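Local coordinates for protein LysR family transcriptional regulator (Vibrio vulnificus, PDB 5B7H) that probably senses hydrogen peroxide through its regulatory domain, the part present here, and acts as a DNA-binding transcription factor of the LysR family, at residues A[16-21]-A[206-211]; A[66-71]-A[196-201]; A[81-86]-A[211-216]. The protein carries 1 engineered substitution. All coordinates share one frame; numbering follows the deposited sequence. Where two conformers were deposited one is given.

Contact 1 of 3, residues A[16-21]-A[206-211]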
ATOM      1  N   GLY A  16     -12.676 -15.260 -19.396  1.00 25.46           N
ATOM      2  CA  GLY A  16     -11.986 -16.224 -18.575  1.00 20.64           C
ATOM      3  C   GLY A  16     -11.112 -15.535 -17.548  1.00 25.31           C
ATOM      4  O   GLY A  16     -11.345 -14.387 -17.175  1.00 26.81           O
ATOM      5  N   GLN A  17     -10.054 -16.194 -17.129  1.00 20.98           N
ATOM      6  CA  GLN A  17      -9.269 -15.724 -16.000  1.00 17.79           C
ATOM      7  C   GLN A  17      -7.882 -15.309 -16.468  1.00 19.81           C
ATOM      8  O   GLN A  17      -7.296 -15.940 -17.349  1.00 22.94           O
ATOM      9  CB  GLN A  17      -9.185 -16.840 -15.009  1.00 24.49           C
ATOM     10  CG  GLN A  17      -8.433 -16.564 -13.776  1.00 32.96           C
ATOM     11  CD  GLN A  17      -8.459 -17.780 -12.892  1.00 36.68           C
ATOM     12  OE1 GLN A  17      -9.430 -17.999 -12.155  1.00 42.90           O
ATOM     13  NE2 GLN A  17      -7.398 -18.592 -12.963  1.00 28.59           N
ATOM     14  N   LEU A  18      -7.367 -14.224 -15.881  1.00 14.10           N
ATOM     15  CA  LEU A  18      -6.014 -13.764 -16.138  1.00 14.26           C
ATOM     16  C   LEU A  18      -5.356 -13.497 -14.791  1.00 12.89           C
ATOM     17  O   LEU A  18      -5.990 -12.866 -13.940  1.00 13.75           O
ATOM     18  CB  LEU A  18      -6.101 -12.477 -16.954  1.00 21.65           C
ATOM     19  CG  LEU A  18      -4.937 -11.997 -17.766  1.00 27.12           C
ATOM     20  CD1 LEU A  18      -4.628 -13.083 -18.786  1.00 21.13           C
ATOM     21  CD2 LEU A  18      -5.361 -10.702 -18.446  1.00 31.38           C
ATOM     22  N   LYS A  19      -4.121 -13.988 -14.595  1.00 10.42           N
ATOM     23  CA  LYS A  19      -3.295 -13.672 -13.436  1.00  8.50           C
ATOM     24  C   LYS A  19      -2.351 -12.530 -13.785  1.00  9.01           C
ATOM     25  O   LYS A  19      -1.447 -12.686 -14.603  1.00 10.01           O
ATOM     26  CB  LYS A  19      -2.534 -14.898 -12.893  1.00 11.89           C
ATOM     27  CG  LYS A  19      -3.503 -16.007 -12.430  1.00 13.25           C
ATOM     28  CD  LYS A  19      -2.791 -17.307 -12.163  1.00 20.87           C
ATOM     29  CE  LYS A  19      -3.506 -18.156 -11.138  1.00 24.48           C
ATOM     30  NZ  LYS A  19      -2.719 -19.399 -10.907  1.00 22.57           N
ATOM     31  N   LEU A  20      -2.516 -11.411 -13.114  1.00  7.54           N
ATOM     32  CA  LEU A  20      -1.773 -10.198 -13.457  1.00  7.37           C
ATOM     33  C   LEU A  20      -0.987  -9.740 -12.239  1.00  6.82           C
ATOM     34  O   LEU A  20      -1.549  -9.625 -11.150  1.00  7.87           O
ATOM     35  CB  LEU A  20      -2.745  -9.080 -13.931  1.00  7.79           C
ATOM     36  CG  LEU A  20      -2.078  -7.770 -14.348  1.00  9.05           C
ATOM     37  CD1 LEU A  20      -2.965  -7.121 -15.477  1.00 12.88           C
ATOM     38  CD2 LEU A  20      -1.932  -6.812 -13.178  1.00  8.11           C
ATOM     39  N   GLY A  21       0.297  -9.450 -12.430  1.00  8.37           N
ATOM     40  CA  GLY A  21       1.159  -8.953 -11.377  1.00  7.00           C
ATOM     41  C   GLY A  21       1.423  -7.472 -11.595  1.00  7.21           C
ATOM     42  O   GLY A  21       1.512  -7.004 -12.727  1.00  8.10           O
ATOM     43  N   LYS A 206      -3.150 -12.029 -27.975  1.00 21.50           N
ATOM     44  CA  LYS A 206      -4.302 -11.220 -28.373  1.00 21.87           C
ATOM     45  C   LYS A 206      -4.965 -10.568 -27.157  1.00 21.02           C
ATOM     46  O   LYS A 206      -5.365  -9.391 -27.212  1.00 20.09           O
ATOM     47  CB  LYS A 206      -5.280 -12.098 -29.175  1.00 25.95           C
ATOM     48  CG  LYS A 206      -6.546 -11.411 -29.635  1.00 43.40           C
ATOM     49  CD  LYS A 206      -7.087 -12.027 -30.943  1.00 48.41           C
ATOM     50  CE  LYS A 206      -8.631 -12.160 -30.915  1.00 48.12           C
ATOM     51  NZ  LYS A 206      -9.374 -10.945 -30.437  1.00 49.83           N
ATOM     52  N   THR A 207      -5.117 -11.330 -26.062  1.00 16.97           N
ATOM     53  CA  THR A 207      -5.634 -10.770 -24.821  1.00 13.90           C
ATOM     54  C   THR A 207      -4.722  -9.659 -24.300  1.00 15.29           C
ATOM     55  O   THR A 207      -5.200  -8.605 -23.886  1.00 15.75           O
ATOM     56  CB  THR A 207      -5.750 -11.883 -23.771  1.00 18.48           C
ATOM     57  OG1 THR A 207      -6.529 -12.947 -24.326  1.00 23.83           O
ATOM     58  CG2 THR A 207      -6.399 -11.398 -22.527  1.00 20.80           C
ATOM     59  N   PHE A 208      -3.401  -9.887 -24.315  1.00 14.46           N
ATOM     60  CA  PHE A 208      -2.479  -8.906 -23.740  1.00 12.11           C
ATOM     61  C   PHE A 208      -2.494  -7.616 -24.528  1.00 15.05           C
ATOM     62  O   PHE A 208      -2.446  -6.532 -23.926  1.00 14.14           O
ATOM     63  CB  PHE A 208      -1.059  -9.456 -23.668  1.00 10.79           C
ATOM     64  CG  PHE A 208      -0.931 -10.721 -22.842  1.00 12.62           C
ATOM     65  CD1 PHE A 208      -1.763 -10.972 -21.737  1.00 12.46           C
ATOM     66  CD2 PHE A 208      -0.010 -11.697 -23.221  1.00 13.54           C
ATOM     67  CE1 PHE A 208      -1.631 -12.189 -21.030  1.00 15.45           C
ATOM     68  CE2 PHE A 208       0.135 -12.892 -22.508  1.00 15.19           C
ATOM     69  CZ  PHE A 208      -0.692 -13.137 -21.409  1.00 18.19           C
ATOM     70  N   ASN A 209      -2.602  -7.709 -25.856  1.00 15.51           N
ATOM     71  CA  ASN A 209      -2.627  -6.487 -26.653  1.00 17.28           C
ATOM     72  C   ASN A 209      -3.930  -5.715 -26.432  1.00 15.81           C
ATOM     73  O   ASN A 209      -3.903  -4.483 -26.354  1.00 16.47           O
ATOM     74  CB  ASN A 209      -2.337  -6.797 -28.127  1.00 19.20           C
ATOM     75  CG  ASN A 209      -0.835  -7.046 -28.399  1.00 24.01           C
ATOM     76  OD1 ASN A 209       0.039  -6.307 -27.941  1.00 16.30           O
ATOM     77  ND2 ASN A 209      -0.549  -8.097 -29.157  1.00 36.29           N
ATOM     78  N   GLN A 210      -5.077  -6.402 -26.286  1.00 13.47           N
ATOM     79  CA  GLN A 210      -6.318  -5.677 -25.930  1.00 16.06           C
ATOM     80  C   GLN A 210      -6.214  -5.027 -24.560  1.00 14.66           C
ATOM     81  O   GLN A 210      -6.689  -3.908 -24.355  1.00 15.30           O
ATOM     82  CB  GLN A 210      -7.546  -6.587 -25.914  1.00 19.22           C
ATOM     83  CG  GLN A 210      -7.980  -7.061 -27.300  1.00 30.24           C
ATOM     84  CD  GLN A 210      -9.059  -8.119 -27.254  1.00 41.27           C
ATOM     85  OE1 GLN A 210      -8.766  -9.326 -27.238  1.00 45.84           O
ATOM     86  NE2 GLN A 210     -10.320  -7.679 -27.231  1.00 36.44           N
ATOM     87  N   LEU A 211      -5.620  -5.731 -23.594  1.00 12.81           N
ATOM     88  CA  LEU A 211      -5.428  -5.161 -22.289  1.00 10.83           C
ATOM     89  C   LEU A 211      -4.521  -3.943 -22.373  1.00 12.57           C
ATOM     90  O   LEU A 211      -4.748  -2.963 -21.673  1.00 11.29           O
ATOM     91  CB  LEU A 211      -4.814  -6.235 -21.377  1.00 13.67           C
ATOM     92  CG  LEU A 211      -4.816  -5.853 -19.921  1.00 21.37           C
ATOM     93  CD1 LEU A 211      -6.249  -5.609 -19.442  1.00 25.71           C
ATOM     94  CD2 LEU A 211      -4.140  -7.011 -19.118  1.00 26.20           C
TER
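Leu-18 and Leu-20 on one side and Phe-208 and Leu-211 on the other form the helix-on-sheet packing of an alpha/beta subdomain, part of the LysR regulatory domain with its periplasmic-binding-protein-like fold. The axes of strand 16-21 and helix 206-211 pass 11.5 Å apart at an angle of 68°. At that separation only side chains bridge the gap, and no hydrogen bond runs between the segments. The tight part lies around the fork of Leu-18, which a CG anti to the backbone N (chi1 -159°) directs at the helix. Its branches go to different partners: CD1 reaches the ring edge of Phe-208, near the ring plane, 3.8 Å from CE1, while CD2 meets CD2 of Leu-211 tip to tip at 3.9 Å. Leu-20 approaches that same Leu-211 methyl obliquely, its CD1 3.8 Å from CD2, so one methyl of the helix serves two residues on this face of the strand. Val-68 and Leu-196 of neighbouring strands continue the apolar layer against Phe-208 and Leu-211. Both far sides are looser: Lys-206 on the helix and Gln-17 on the strand are exposed, while Lys-19 packs on Phe-144 of the second subunit. Packing also slackens toward the helix start. There the hydroxyl of Thr-207 is hydrogen-bonded to the carbonyl O of Ser-13, and its methyl CG2 stays 4.3 Å from Leu-18 CD2.

Contact 2 of 3, residues A[66-71]-A[196-201]. With SO4 (sulfate ion), chain D.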
ATOM      1  N   LEU A  66       2.208 -16.249 -13.187  1.00  9.86           N
ATOM      2  CA  LEU A  66       1.406 -15.117 -13.610  1.00  9.04           C
ATOM      3  C   LEU A  66       1.396 -15.132 -15.129  1.00  9.14           C
ATOM      4  O   LEU A  66       2.299 -15.686 -15.753  1.00 11.50           O
ATOM      5  CB  LEU A  66       2.015 -13.793 -13.126  1.00  8.94           C
ATOM      6  CG  LEU A  66       2.122 -13.707 -11.597  1.00 10.61           C
ATOM      7  CD1 LEU A  66       2.946 -12.452 -11.171  1.00 11.78           C
ATOM      8  CD2 LEU A  66       0.710 -13.612 -11.003  1.00 12.47           C
ATOM      9  N   ASP A  67       0.357 -14.529 -15.723  1.00  8.89           N
ATOM     10  CA  ASP A  67       0.237 -14.400 -17.181  1.00 12.22           C
ATOM     11  C   ASP A  67       0.861 -13.120 -17.712  1.00 10.54           C
ATOM     12  O   ASP A  67       1.389 -13.122 -18.807  1.00 10.36           O
ATOM     13  CB  ASP A  67      -1.244 -14.353 -17.600  1.00 11.64           C
ATOM     14  CG  ASP A  67      -1.961 -15.647 -17.343  1.00 20.67           C
ATOM     15  OD1 ASP A  67      -1.525 -16.663 -17.937  1.00 24.74           O
ATOM     16  OD2 ASP A  67      -2.943 -15.692 -16.564  1.00 15.68           O
ATOM     17  N   VAL A  68       0.764 -12.007 -16.994  1.00  8.24           N
ATOM     18  CA  VAL A  68       1.198 -10.724 -17.519  1.00  8.79           C
ATOM     19  C   VAL A  68       1.475  -9.819 -16.334  1.00  9.03           C
ATOM     20  O   VAL A  68       0.889  -9.983 -15.252  1.00  8.43           O
ATOM     21  CB  VAL A  68       0.116 -10.132 -18.465  1.00  9.30           C
ATOM     22  CG1 VAL A  68      -1.217  -9.880 -17.696  1.00 11.00           C
ATOM     23  CG2 VAL A  68       0.558  -8.883 -19.201  1.00  9.41           C
ATOM     24  N   LEU A  69       2.375  -8.871 -16.525  1.00  7.55           N
ATOM     25  CA  LEU A  69       2.753  -7.901 -15.505  1.00  7.27           C
ATOM     26  C   LEU A  69       2.497  -6.509 -16.028  1.00  8.12           C
ATOM     27  O   LEU A  69       2.622  -6.249 -17.230  1.00  7.24           O
ATOM     28  CB  LEU A  69       4.261  -7.971 -15.165  1.00  7.43           C
ATOM     29  CG  LEU A  69       4.828  -9.391 -14.917  1.00  7.79           C
ATOM     30  CD1 LEU A  69       6.360  -9.300 -14.695  1.00  9.29           C
ATOM     31  CD2 LEU A  69       4.086 -10.030 -13.722  1.00  9.23           C
ATOM     32  N   ILE A  70       2.189  -5.601 -15.112  1.00  6.84           N
ATOM     33  CA  ILE A  70       2.244  -4.164 -15.353  1.00  7.56           C
ATOM     34  C   ILE A  70       3.404  -3.660 -14.514  1.00  8.31           C
ATOM     35  O   ILE A  70       3.374  -3.748 -13.262  1.00 10.13           O
ATOM     36  CB  ILE A  70       0.914  -3.457 -15.040  1.00  7.34           C
ATOM     37  CG1 ILE A  70      -0.205  -3.981 -15.958  1.00  8.75           C
ATOM     38  CG2 ILE A  70       1.133  -1.952 -15.162  1.00  8.88           C
ATOM     39  CD1 ILE A  70      -1.667  -3.380 -15.637  1.00 11.86           C
ATOM     40  N   LEU A  71       4.430  -3.167 -15.199  1.00  8.05           N
ATOM     41  CA  LEU A  71       5.667  -2.729 -14.572  1.00  8.16           C
ATOM     42  C   LEU A  71       5.939  -1.285 -14.942  1.00  8.14           C
ATOM     43  O   LEU A  71       5.411  -0.752 -15.918  1.00  9.47           O
ATOM     44  CB  LEU A  71       6.868  -3.571 -15.086  1.00 10.48           C
ATOM     45  CG  LEU A  71       6.890  -5.088 -14.806  1.00  8.22           C
ATOM     46  CD1 LEU A  71       8.194  -5.702 -15.233  1.00 12.58           C
ATOM     47  CD2 LEU A  71       6.682  -5.330 -13.319  1.00 11.31           C
ATOM     48  N   LEU A 196       3.351  -3.309 -20.186  1.00  8.01           N
ATOM     49  CA  LEU A 196       2.906  -4.677 -19.955  1.00  7.37           C
ATOM     50  C   LEU A 196       4.032  -5.610 -20.393  1.00  8.22           C
ATOM     51  O   LEU A 196       4.714  -5.357 -21.393  1.00  8.68           O
ATOM     52  CB  LEU A 196       1.635  -5.050 -20.729  1.00  9.92           C
ATOM     53  CG  LEU A 196       0.340  -4.686 -19.963  1.00 11.13           C
ATOM     54  CD1 LEU A 196       0.194  -3.128 -19.768  1.00 15.64           C
ATOM     55  CD2 LEU A 196      -0.889  -5.319 -20.701  1.00 18.43           C
ATOM     56  N   VAL A 197       4.199  -6.708 -19.675  1.00  7.53           N
ATOM     57  CA  VAL A 197       5.289  -7.663 -19.925  1.00  8.68           C
ATOM     58  C   VAL A 197       4.729  -9.073 -19.844  1.00  8.00           C
ATOM     59  O   VAL A 197       4.018  -9.405 -18.887  1.00  7.83           O
ATOM     60  CB  VAL A 197       6.406  -7.504 -18.879  1.00  8.94           C
ATOM     61  CG1 VAL A 197       7.592  -8.469 -19.163  1.00  9.76           C
ATOM     62  CG2 VAL A 197       6.945  -6.052 -18.919  1.00 10.71           C
ATOM     63  N   TRP A 198       5.115  -9.945 -20.787  1.00  8.43           N
ATOM     64  CA  TRP A 198       4.572 -11.308 -20.827  1.00  8.74           C
ATOM     65  C   TRP A 198       5.574 -12.243 -21.496  1.00  9.21           C
ATOM     66  O   TRP A 198       6.596 -11.807 -22.016  1.00  9.31           O
ATOM     67  CB  TRP A 198       3.220 -11.410 -21.530  1.00  8.91           C
ATOM     68  CG  TRP A 198       3.202 -11.011 -22.984  1.00  9.20           C
ATOM     69  CD1 TRP A 198       3.349 -11.849 -24.066  1.00 10.01           C
ATOM     70  CD2 TRP A 198       2.934  -9.698 -23.511  1.00 10.47           C
ATOM     71  NE1 TRP A 198       3.180 -11.123 -25.263  1.00 11.60           N
ATOM     72  CE2 TRP A 198       2.938  -9.803 -24.926  1.00 10.90           C
ATOM     73  CE3 TRP A 198       2.719  -8.444 -22.924  1.00 11.52           C
ATOM     74  CZ2 TRP A 198       2.723  -8.684 -25.772  1.00 13.51           C
ATOM     75  CZ3 TRP A 198       2.493  -7.325 -23.780  1.00 14.78           C
ATOM     76  CH2 TRP A 198       2.489  -7.477 -25.189  1.00 15.99           C
ATOM     77  N   ARG A 199       5.256 -13.540 -21.513  1.00  9.59           N
ATOM     78  CA  ARG A 199       6.190 -14.529 -22.095  1.00 10.12           C
ATOM     79  C   ARG A 199       5.980 -14.626 -23.591  1.00 10.51           C
ATOM     80  O   ARG A 199       4.836 -14.727 -24.051  1.00 10.60           O
ATOM     81  CB  ARG A 199       5.938 -15.899 -21.520  1.00 10.47           C
ATOM     82  CG  ARG A 199       6.232 -15.971 -20.010  1.00 10.22           C
ATOM     83  CD  ARG A 199       6.106 -17.409 -19.491  1.00 10.74           C
ATOM     84  NE  ARG A 199       4.770 -17.957 -19.658  1.00 12.63           N
ATOM     85  CZ  ARG A 199       3.746 -17.643 -18.850  1.00 13.55           C
ATOM     86  NH1 ARG A 199       3.918 -16.805 -17.814  1.00 11.33           N
ATOM     87  NH2 ARG A 199       2.545 -18.154 -19.109  1.00 17.56           N
ATOM     88  N   PRO A 200       7.054 -14.634 -24.386  1.00 10.83           N
ATOM     89  CA  PRO A 200       6.880 -14.795 -25.849  1.00 11.30           C
ATOM     90  C   PRO A 200       6.159 -16.063 -26.237  1.00 14.25           C
ATOM     91  O   PRO A 200       5.526 -16.098 -27.306  1.00 19.41           O
ATOM     92  CB  PRO A 200       8.324 -14.878 -26.370  1.00 13.12           C
ATOM     93  CG  PRO A 200       9.194 -14.274 -25.314  1.00 13.75           C
ATOM     94  CD  PRO A 200       8.460 -14.421 -23.965  1.00 10.83           C
ATOM     95  N   SER A 201       6.271 -17.113 -25.430  1.00 12.84           N
ATOM     96  CA  SER A 201       5.584 -18.372 -25.741  1.00 18.09           C
ATOM     97  C   SER A 201       4.114 -18.388 -25.375  1.00 19.85           C
ATOM     98  O   SER A 201       3.438 -19.394 -25.632  1.00 22.89           O
ATOM     99  CB  SER A 201       6.276 -19.600 -25.089  1.00 18.30           C
ATOM    100  OG  SER A 201       6.323 -19.486 -23.664  1.00 22.31           O
TER
HETATM  101  S   SO4 D 402       0.366 -20.066 -21.587  1.00 39.81           S
HETATM  102  O1  SO4 D 402      -0.038 -19.786 -22.968  1.00 37.62           O
HETATM  103  O2  SO4 D 402       1.827 -19.913 -21.448  1.00 44.95           O
HETATM  104  O3  SO4 D 402      -0.087 -21.394 -21.191  1.00 55.70           O
HETATM  105  O4  SO4 D 402      -0.358 -19.133 -20.730  1.00 55.49           O
HETATM  106  O   HOH W   1       0.595 -18.171 -17.132  1.00 25.39           O
HETATM  107  O   HOH W   2       2.845 -14.817 -20.442  1.00 10.03           O
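Leu-69 and Val-197 form the hydrogen-bonded pair of an antiparallel ladder in a mixed sheet of the regulatory domain, where strands 68-71 and 196-198 run at 147° to each other. Leu-69 N lies 2.9 Å from Val-197 O, and Val-197 N gives the return bond to Leu-69 O. Beside it, Ile-70 and Leu-196 are a non-hydrogen-bonded pair whose side chains lie side by side, pointing the same way, with CG1 of Ile-70 3.9 Å from CD1 of Leu-196. On the face of Leu-69 and Val-197, the side chains of Leu-71 and Val-197 cross at about a right angle, with CD1 against CG2.

Past the strand ends, Arg-199 takes over the bridging. CB and CG run by a water that links Arg-199 N to Asp-67 O, CG being 3.6 Å from its oxygen. A bend about the CG-CD bond (chi3 -61°) folds the guanidinium back, so that this water sits over the centre of one face. NE passes near the sulfate without bonding to it. NH1 is 2.8 Å from Leu-66 O, nearly along the C=O axis (C=O...N 164°) and in the guanidinium plane, and also bonds to Leu-61 O, so this donor group grips two backbone carbonyls. Asp-67 OD2 accepts from Lys-19 N of the neighbouring strand. NH2 turns to solvent species: a second water, which lies 2.7 Å from Asp-67 OD1, accepts from it at 2.8 Å, and a sulfate, probably from the crystallisation liquor, takes an almost linear bond from NH2 to its O2 at 3.0 Å.

Contact 3 of 3, residues A[81-86]-A[211-216]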
ATOM      1  N   GLU A  81       8.496 -10.364 -23.594  1.00 10.75           N
ATOM      2  CA  GLU A  81       7.961  -9.438 -24.566  1.00 11.34           C
ATOM      3  C   GLU A  81       7.334  -8.302 -23.767  1.00 11.88           C
ATOM      4  O   GLU A  81       6.791  -8.517 -22.688  1.00 10.01           O
ATOM      5  CB  GLU A  81       6.951 -10.250 -25.344  1.00 15.54           C
ATOM      6  CG  GLU A  81       6.167  -9.625 -26.318  1.00 30.31           C
ATOM      7  CD  GLU A  81       6.240 -10.509 -27.524  1.00 49.68           C
ATOM      8  OE1 GLU A  81       6.632 -11.689 -27.377  1.00 53.94           O
ATOM      9  OE2 GLU A  81       5.951 -10.021 -28.611  1.00 62.24           O
ATOM     10  N   SER A  82       7.466  -7.082 -24.248  1.00  9.84           N
ATOM     11  CA  SER A  82       6.908  -5.926 -23.549  1.00  9.35           C
ATOM     12  C   SER A  82       6.312  -4.925 -24.500  1.00  9.42           C
ATOM     13  O   SER A  82       6.649  -4.853 -25.670  1.00  9.87           O
ATOM     14  CB  SER A  82       7.887  -5.277 -22.584  1.00 14.31           C
ATOM     15  OG  SER A  82       8.855  -4.578 -23.299  1.00 18.45           O
ATOM     16  N   ARG A  83       5.413  -4.122 -23.948  1.00  9.01           N
ATOM     17  CA  ARG A  83       4.760  -3.061 -24.682  1.00  9.10           C
ATOM     18  C   ARG A  83       4.600  -1.889 -23.726  1.00  8.77           C
ATOM     19  O   ARG A  83       3.913  -2.032 -22.712  1.00  9.57           O
ATOM     20  CB  ARG A  83       3.373  -3.530 -25.145  1.00 13.25           C
ATOM     21  CG  ARG A  83       2.648  -2.506 -25.949  1.00 19.18           C
ATOM     22  CD  ARG A  83       1.521  -3.172 -26.769  1.00 14.26           C
ATOM     23  NE  ARG A  83       0.663  -2.140 -27.260  1.00 16.10           N
ATOM     24  CZ  ARG A  83      -0.419  -2.362 -27.959  1.00 15.38           C
ATOM     25  NH1 ARG A  83      -0.799  -3.619 -28.206  1.00 14.66           N
ATOM     26  NH2 ARG A  83      -1.147  -1.315 -28.331  1.00 19.46           N
ATOM     27  N   VAL A  84       5.193  -0.744 -24.041  1.00  9.00           N
ATOM     28  CA  VAL A  84       4.992   0.478 -23.271  1.00  9.28           C
ATOM     29  C   VAL A  84       3.638   1.063 -23.636  1.00 10.22           C
ATOM     30  O   VAL A  84       3.303   1.192 -24.817  1.00 12.14           O
ATOM     31  CB  VAL A  84       6.098   1.478 -23.584  1.00 10.77           C
ATOM     32  CG1 VAL A  84       5.791   2.859 -22.987  1.00 10.37           C
ATOM     33  CG2 VAL A  84       7.425   0.919 -23.057  1.00 12.45           C
ATOM     34  N   VAL A  85       2.866   1.436 -22.619  1.00  8.44           N
ATOM     35  CA  VAL A  85       1.488   1.881 -22.827  1.00 12.75           C
ATOM     36  C   VAL A  85       1.258   3.302 -22.387  1.00 13.79           C
ATOM     37  O   VAL A  85       0.215   3.879 -22.744  1.00 13.09           O
ATOM     38  CB  VAL A  85       0.484   0.948 -22.107  1.00 10.72           C
ATOM     39  CG1 VAL A  85       0.485  -0.455 -22.797  1.00 12.98           C
ATOM     40  CG2 VAL A  85       0.814   0.803 -20.575  1.00 14.36           C
ATOM     41  N   GLY A  86       2.174   3.887 -21.644  1.00  9.64           N
ATOM     42  CA  GLY A  86       2.026   5.307 -21.334  1.00 10.66           C
ATOM     43  C   GLY A  86       3.139   5.790 -20.426  1.00 10.98           C
ATOM     44  O   GLY A  86       4.068   5.059 -20.093  1.00 10.06           O
ATOM     45  N   LEU A 211      -5.620  -5.731 -23.594  1.00 12.81           N
ATOM     46  CA  LEU A 211      -5.428  -5.161 -22.289  1.00 10.83           C
ATOM     47  C   LEU A 211      -4.521  -3.943 -22.373  1.00 12.57           C
ATOM     48  O   LEU A 211      -4.748  -2.963 -21.673  1.00 11.29           O
ATOM     49  CB  LEU A 211      -4.814  -6.235 -21.377  1.00 13.67           C
ATOM     50  CG  LEU A 211      -4.816  -5.853 -19.921  1.00 21.37           C
ATOM     51  CD1 LEU A 211      -6.249  -5.609 -19.442  1.00 25.71           C
ATOM     52  CD2 LEU A 211      -4.140  -7.011 -19.118  1.00 26.20           C
ATOM     53  N   ALA A 212      -3.455  -4.012 -23.184  1.00 11.22           N
ATOM     54  CA  ALA A 212      -2.536  -2.885 -23.311  1.00 13.38           C
ATOM     55  C   ALA A 212      -3.268  -1.646 -23.830  1.00 11.75           C
ATOM     56  O   ALA A 212      -3.025  -0.537 -23.325  1.00 13.08           O
ATOM     57  CB  ALA A 212      -1.390  -3.257 -24.279  1.00 12.15           C
ATOM     58  N   GLU A 213      -4.203  -1.831 -24.781  1.00 13.23           N
ATOM     59  CA  GLU A 213      -4.992  -0.698 -25.279  1.00 15.48           C
ATOM     60  C   GLU A 213      -5.814  -0.069 -24.167  1.00 14.88           C
ATOM     61  O   GLU A 213      -5.879   1.173 -24.044  1.00 15.30           O
ATOM     62  CB  GLU A 213      -5.928  -1.164 -26.390  1.00 23.30           C
ATOM     63  CG  GLU A 213      -5.200  -1.799 -27.570  1.00 35.26           C
ATOM     64  CD  GLU A 213      -4.328  -0.814 -28.320  1.00 52.62           C
ATOM     65  OE1 GLU A 213      -4.453   0.412 -28.081  1.00 57.88           O
ATOM     66  OE2 GLU A 213      -3.512  -1.274 -29.152  1.00 54.67           O
ATOM     67  N   VAL A 214      -6.443  -0.911 -23.339  1.00 12.67           N
ATOM     68  CA  VAL A 214      -7.248  -0.403 -22.221  1.00 11.75           C
ATOM     69  C   VAL A 214      -6.396   0.395 -21.239  1.00 12.23           C
ATOM     70  O   VAL A 214      -6.735   1.519 -20.840  1.00 14.20           O
ATOM     71  CB  VAL A 214      -7.946  -1.578 -21.505  1.00 14.73           C
ATOM     72  CG1 VAL A 214      -8.642  -1.051 -20.255  1.00 14.25           C
ATOM     73  CG2 VAL A 214      -8.981  -2.234 -22.419  1.00 16.71           C
ATOM     74  N   VAL A 215      -5.231  -0.144 -20.872  1.00  9.53           N
ATOM     75  CA  VAL A 215      -4.374   0.530 -19.916  1.00  9.04           C
ATOM     76  C   VAL A 215      -3.858   1.830 -20.496  1.00 10.38           C
ATOM     77  O   VAL A 215      -3.801   2.844 -19.799  1.00 11.25           O
ATOM     78  CB  VAL A 215      -3.222  -0.404 -19.500  1.00 11.79           C
ATOM     79  CG1 VAL A 215      -2.219   0.339 -18.608  1.00 13.08           C
ATOM     80  CG2 VAL A 215      -3.789  -1.613 -18.791  1.00 11.67           C
ATOM     81  N   SER A 216      -3.497   1.825 -21.790  0.54 11.47           N
ATOM     82  CA  SER A 216      -3.017   3.054 -22.416  0.54 12.69           C
ATOM     83  C   SER A 216      -4.039   4.183 -22.289  0.54 16.59           C
ATOM     84  O   SER A 216      -3.657   5.349 -22.121  0.54 16.43           O
ATOM     85  CB  SER A 216      -2.664   2.761 -23.878  0.54 12.74           C
ATOM     86  OG  SER A 216      -3.800   2.828 -24.724  0.54 13.86           O
TER
HETATM   87  O   HOH W   3      -3.086  -3.690 -29.772  1.00 26.58           O
HETATM   88  O   HOH W   4      -1.099   6.434 -22.736  1.00 18.19           O
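Arg-83 and Glu-213 join strand 81-86 to helix 211-216 by a salt bridge, with Arg-83 NH2 a short 2.5 Å from Glu-213 OE2. With CG anti to the backbone N (chi1 -178°) and the chain extended from CG to NE, Arg-83 carries its guanidinium over Ala-212 to reach Glu-213. The oxygen lies close to the guanidinium plane, but the donor comes from above the carboxylate, 63° out of its plane, and the two flat groups stand 75° apart. Arg-83 NH1 has its own acceptors: Asn-209 OD1, and a water at 2.8 Å that in turn donates to Glu-213 OE2, closing a small ring beside the direct bond. The methyl of Ala-212 covers one face of the guanidinium, toward its rim.

Further along, the strand carries a classic beta bulge, Val-85 and Gly-86 both facing Ile-194. Here the strand comes close to the helix, Val-85 and Ser-216 having CA atoms 4.7 Å apart. Val-85 wedges its branches between helix residues: CG1 lies 3.7 Å from Ala-212 CB, and CG2 3.6 Å from Val-215 CG1. A second water joins the two main chains, 2.9 Å from Val-85 O and 2.8 Å from Ser-216 O.

In the fold
Contacts 1 and 3 pack helix 205-217 on a sheet, and contact 2 joins two strands within that sheet. Strand 16-22 lies next to strand 68-73, and strand 180-198 next to strand 81-95, so contact 2 sits in the sheet between the strands used by contacts 1 and 3. Contacts 1 and 2 have centres about 9 Å apart, and each lies about 11 Å from contact 3. Leu-211 belongs to both contacts 1 and 3. Asn-209 OD1, on the contact 1 helix, is 2.8 Å from Arg-83 NH1 of contact 3, and Phe-208 CD2 is 3.3 Å from Trp-198 CG of contact 2. The sulfate touches contact 2 alone among the three, and is also bound by Ser-203 N.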